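Long-range contact in Two-component sensor histidine kinase (Nostoc sp., PDB 6OZB), which probably senses light through a bilin held in its GAF domain and passes the signal to a histidine kinase output: residues M53-H58 with W163-S168. The protein carries 1 engineered substitution. Sequence-based numbering, arbitrary orientation.
Sequences MIYKFH and WGLLVS. With PEB (phycoerythrobilin), chain F.
Met53 and Val167 bond to each other twice, each backbone N to the other's O, as an antiparallel hydrogen-bonded pair. Tyr55 and Leu165 do the same, with Tyr55 N to Leu165 O at 2.9 Å and nearly straight at 172°. A fifth bond runs from Phe57 N to Trp163 O at 3.0 Å, its donor tilted from the carbonyl plane. Trp163 O also accepts from a water, whose O is 2.8 Å away. That water donates to Phe57 O and accepts from Lys56 NZ, linking all three. Lys56 CG lies over the Trp163 six-membered ring in a CH-pi contact, 4.0 Å from its centroid. CG is anti to the backbone N (chi1 -174°) and the chain stays extended to CE, which reaches Trp163 CZ2. Replacing Trp163 by an alanine is likely to strip Lys56 of the ring face under its CG and open a gap beside Ile54 CG2. Met53, Tyr55 and Leu165 touch phycoerythrobilin. Ile54, Trp163 and Leu166 pack on helix 178-201; helix 32-47 also meets Ile54 and Trp163. Backbone bonds join Ile54 to Ile66 and Ala67, and Lys56 to Gln64, on strand 63-70, and the Trp163-Gly164 classic beta bulge to Ile156 on strand 150-158.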
loop_
_atom_site.group_PDB
_atom_site.type_symbol
_atom_site.label_atom_id
_atom_site.label_comp_id
_atom_site.label_asym_id
_atom_site.label_seq_id
_atom_site.Cartn_x
_atom_site.Cartn_y
_atom_site.Cartn_z
ATOM N N MET C 53 6.760 -14.182 21.203
ATOM C CA MET C 53 8.021 -14.917 21.359
ATOM C C MET C 53 9.203 -13.988 21.235
ATOM O O MET C 53 9.123 -12.968 20.555
ATOM C CB MET C 53 8.131 -16.003 20.309
ATOM C CG MET C 53 6.984 -16.974 20.331
ATOM S SD MET C 53 7.070 -18.078 18.923
ATOM C CE MET C 53 6.767 -16.924 17.618
ATOM N N ILE C 54 10.302 -14.344 21.898
ATOM C CA ILE C 54 11.574 -13.718 21.599
ATOM C C ILE C 54 12.454 -14.791 20.962
ATOM O O ILE C 54 12.578 -15.920 21.466
ATOM C CB ILE C 54 12.195 -13.087 22.853
ATOM C CG1 ILE C 54 11.322 -11.892 23.247
ATOM C CG2 ILE C 54 13.650 -12.668 22.580
ATOM C CD1 ILE C 54 11.808 -11.088 24.369
ATOM N N TYR C 55 12.988 -14.435 19.810
ATOM C CA TYR C 55 13.766 -15.307 18.942
ATOM C C TYR C 55 15.207 -14.813 18.995
ATOM O O TYR C 55 15.436 -13.640 18.800
ATOM C CB TYR C 55 13.190 -15.240 17.521
ATOM C CG TYR C 55 13.779 -16.137 16.502
ATOM C CD1 TYR C 55 13.474 -17.498 16.459
ATOM C CD2 TYR C 55 14.601 -15.625 15.521
ATOM C CE1 TYR C 55 14.014 -18.309 15.500
ATOM C CE2 TYR C 55 15.119 -16.425 14.551
ATOM C CZ TYR C 55 14.835 -17.769 14.541
ATOM O OH TYR C 55 15.369 -18.574 13.559
ATOM N N LYS C 56 16.161 -15.689 19.264
ATOM C CA LYS C 56 17.555 -15.274 19.391
ATOM C C LYS C 56 18.367 -15.887 18.252
ATOM O O LYS C 56 18.310 -17.105 18.008
ATOM C CB LYS C 56 18.108 -15.695 20.747
ATOM C CG LYS C 56 19.548 -15.185 21.047
ATOM C CD LYS C 56 20.060 -15.849 22.329
ATOM C CE LYS C 56 21.384 -15.276 22.856
ATOM N NZ LYS C 56 22.384 -15.118 21.800
ATOM N N PHE C 57 19.122 -15.054 17.542
ATOM C CA PHE C 57 19.913 -15.544 16.410
ATOM C C PHE C 57 21.192 -16.245 16.870
ATOM O O PHE C 57 21.833 -15.824 17.833
ATOM C CB PHE C 57 20.285 -14.421 15.454
ATOM C CG PHE C 57 19.143 -13.932 14.631
ATOM C CD1 PHE C 57 18.647 -14.700 13.593
ATOM C CD2 PHE C 57 18.555 -12.702 14.886
ATOM C CE1 PHE C 57 17.571 -14.260 12.828
ATOM C CE2 PHE C 57 17.496 -12.254 14.127
ATOM C CZ PHE C 57 16.994 -13.044 13.094
ATOM N N HIS C 58 21.518 -17.334 16.173
ATOM C CA HIS C 58 22.828 -17.978 16.238
ATOM C C HIS C 58 23.774 -17.285 15.253
ATOM O O HIS C 58 23.328 -16.624 14.318
ATOM C CB HIS C 58 22.724 -19.461 15.879
ATOM C CG HIS C 58 21.766 -20.234 16.729
ATOM N ND1 HIS C 58 21.955 -20.437 18.079
ATOM C CD2 HIS C 58 20.609 -20.863 16.414
ATOM C CE1 HIS C 58 20.955 -21.157 18.558
ATOM N NE2 HIS C 58 20.124 -21.425 17.568
ATOM N N TRP C 163 20.496 -9.097 17.144
ATOM C CA TRP C 163 20.569 -10.074 18.215
ATOM C C TRP C 163 19.392 -11.031 18.196
ATOM O O TRP C 163 19.554 -12.219 18.485
ATOM C CB TRP C 163 20.607 -9.342 19.545
ATOM C CG TRP C 163 20.737 -10.193 20.785
ATOM C CD1 TRP C 163 21.894 -10.490 21.444
ATOM C CD2 TRP C 163 19.687 -10.815 21.525
ATOM N NE1 TRP C 163 21.623 -11.258 22.547
ATOM C CE2 TRP C 163 20.277 -11.467 22.621
ATOM C CE3 TRP C 163 18.294 -10.869 21.385
ATOM C CZ2 TRP C 163 19.534 -12.184 23.544
ATOM C CZ3 TRP C 163 17.569 -11.576 22.302
ATOM C CH2 TRP C 163 18.190 -12.216 23.374
ATOM N N GLY C 164 18.215 -10.519 17.855
ATOM C CA GLY C 164 17.010 -11.346 17.870
ATOM C C GLY C 164 15.810 -10.617 17.326
ATOM O O GLY C 164 15.963 -9.574 16.687
ATOM N N LEU C 165 14.631 -11.179 17.583
ATOM C CA LEU C 165 13.354 -10.602 17.143
ATOM C C LEU C 165 12.344 -10.687 18.260
ATOM O O LEU C 165 12.297 -11.706 18.971
ATOM C CB LEU C 165 12.783 -11.361 15.927
ATOM C CG LEU C 165 13.685 -11.591 14.709
ATOM C CD1 LEU C 165 13.047 -12.499 13.661
ATOM C CD2 LEU C 165 14.048 -10.248 14.083
ATOM N N LEU C 166 11.507 -9.657 18.372
ATOM C CA LEU C 166 10.260 -9.743 19.126
ATOM C C LEU C 166 9.155 -10.072 18.125
ATOM O O LEU C 166 8.954 -9.331 17.146
ATOM C CB LEU C 166 9.958 -8.449 19.853
ATOM C CG LEU C 166 8.645 -8.344 20.611
ATOM C CD1 LEU C 166 8.654 -9.344 21.758
ATOM C CD2 LEU C 166 8.457 -6.928 21.117
ATOM N N VAL C 167 8.498 -11.207 18.334
ATOM C CA VAL C 167 7.518 -11.742 17.384
ATOM C C VAL C 167 6.135 -11.878 18.023
ATOM O O VAL C 167 5.993 -12.498 19.070
ATOM C CB VAL C 167 7.922 -13.108 16.853
ATOM C CG1 VAL C 167 6.968 -13.582 15.754
ATOM C CG2 VAL C 167 9.307 -13.076 16.285
ATOM N N SER C 168 5.119 -11.319 17.376
ATOM C CA SER C 168 3.751 -11.376 17.869
ATOM C C SER C 168 2.863 -12.039 16.820
ATOM O O SER C 168 2.727 -11.509 15.725
ATOM C CB SER C 168 3.264 -9.961 18.172
ATOM O OG SER C 168 1.905 -9.928 18.612
HETATM C CHC PEB F . 10.602 -16.146 9.947
HETATM N NC PEB F . 10.449 -15.016 7.690
HETATM C C1C PEB F . 10.456 -13.766 7.149
HETATM C C2C PEB F . 10.559 -12.829 8.146
HETATM C C3C PEB F . 10.628 -13.501 9.347
HETATM C C4C PEB F . 10.561 -14.880 9.044
HETATM C CMC PEB F . 10.776 -12.762 10.664
HETATM C CAC PEB F . 10.588 -11.289 7.868
HETATM C CBC PEB F . 9.200 -10.773 7.525
HETATM C CGC PEB F . 8.419 -10.612 8.804
HETATM O O1C PEB F . 8.881 -9.850 9.700
HETATM O O2C PEB F . 7.317 -11.214 8.976
HETATM N ND PEB F . 8.958 -15.421 11.583
HETATM C C1D PEB F . 10.400 -15.843 11.349
HETATM C C2D PEB F . 10.513 -17.068 12.128
HETATM C C3D PEB F . 9.321 -17.396 12.736
HETATM C C4D PEB F . 8.319 -16.429 12.475
HETATM C CMD PEB F . 11.799 -17.939 12.146
HETATM C CAD PEB F . 9.091 -18.706 13.511
HETATM C CBD PEB F . 8.397 -18.661 14.690
HETATM O OD PEB F . 7.167 -16.392 12.882
HETATM N NA PEB F . 10.557 -18.785 4.344
HETATM C C1A PEB F . 10.593 -20.186 4.583
HETATM C C2A PEB F . 11.077 -20.892 3.343
HETATM C C3A PEB F . 11.370 -19.823 2.302
HETATM C C4A PEB F . 11.017 -18.495 3.002
HETATM C CMA PEB F . 12.304 -21.815 3.624
HETATM C CBA PEB F . 10.833 -21.195 0.195
HETATM O OA PEB F . 10.295 -20.704 5.646
HETATM C CHA PEB F . 11.055 -17.295 2.354
HETATM C CAA PEB F . 10.616 -19.882 0.971
HETATM N NB PEB F . 10.708 -15.660 4.484
HETATM C C1B PEB F . 10.783 -15.964 3.049
HETATM C C2B PEB F . 10.584 -14.770 2.263
HETATM C C3B PEB F . 10.369 -13.697 3.186
HETATM C C4B PEB F . 10.449 -14.216 4.597
HETATM C CHB PEB F . 10.302 -13.381 5.677
HETATM C CMB PEB F . 10.606 -14.705 0.769
HETATM C CAB PEB F . 10.105 -12.250 2.825
HETATM C CBB PEB F . 8.613 -12.000 2.867
HETATM C CGB PEB F . 8.433 -10.580 2.328
HETATM O O1B PEB F . 8.914 -9.621 3.003
HETATM O O2B PEB F . 7.853 -10.389 1.231
HETATM O O HOH W 1 21.938 -13.393 19.354
#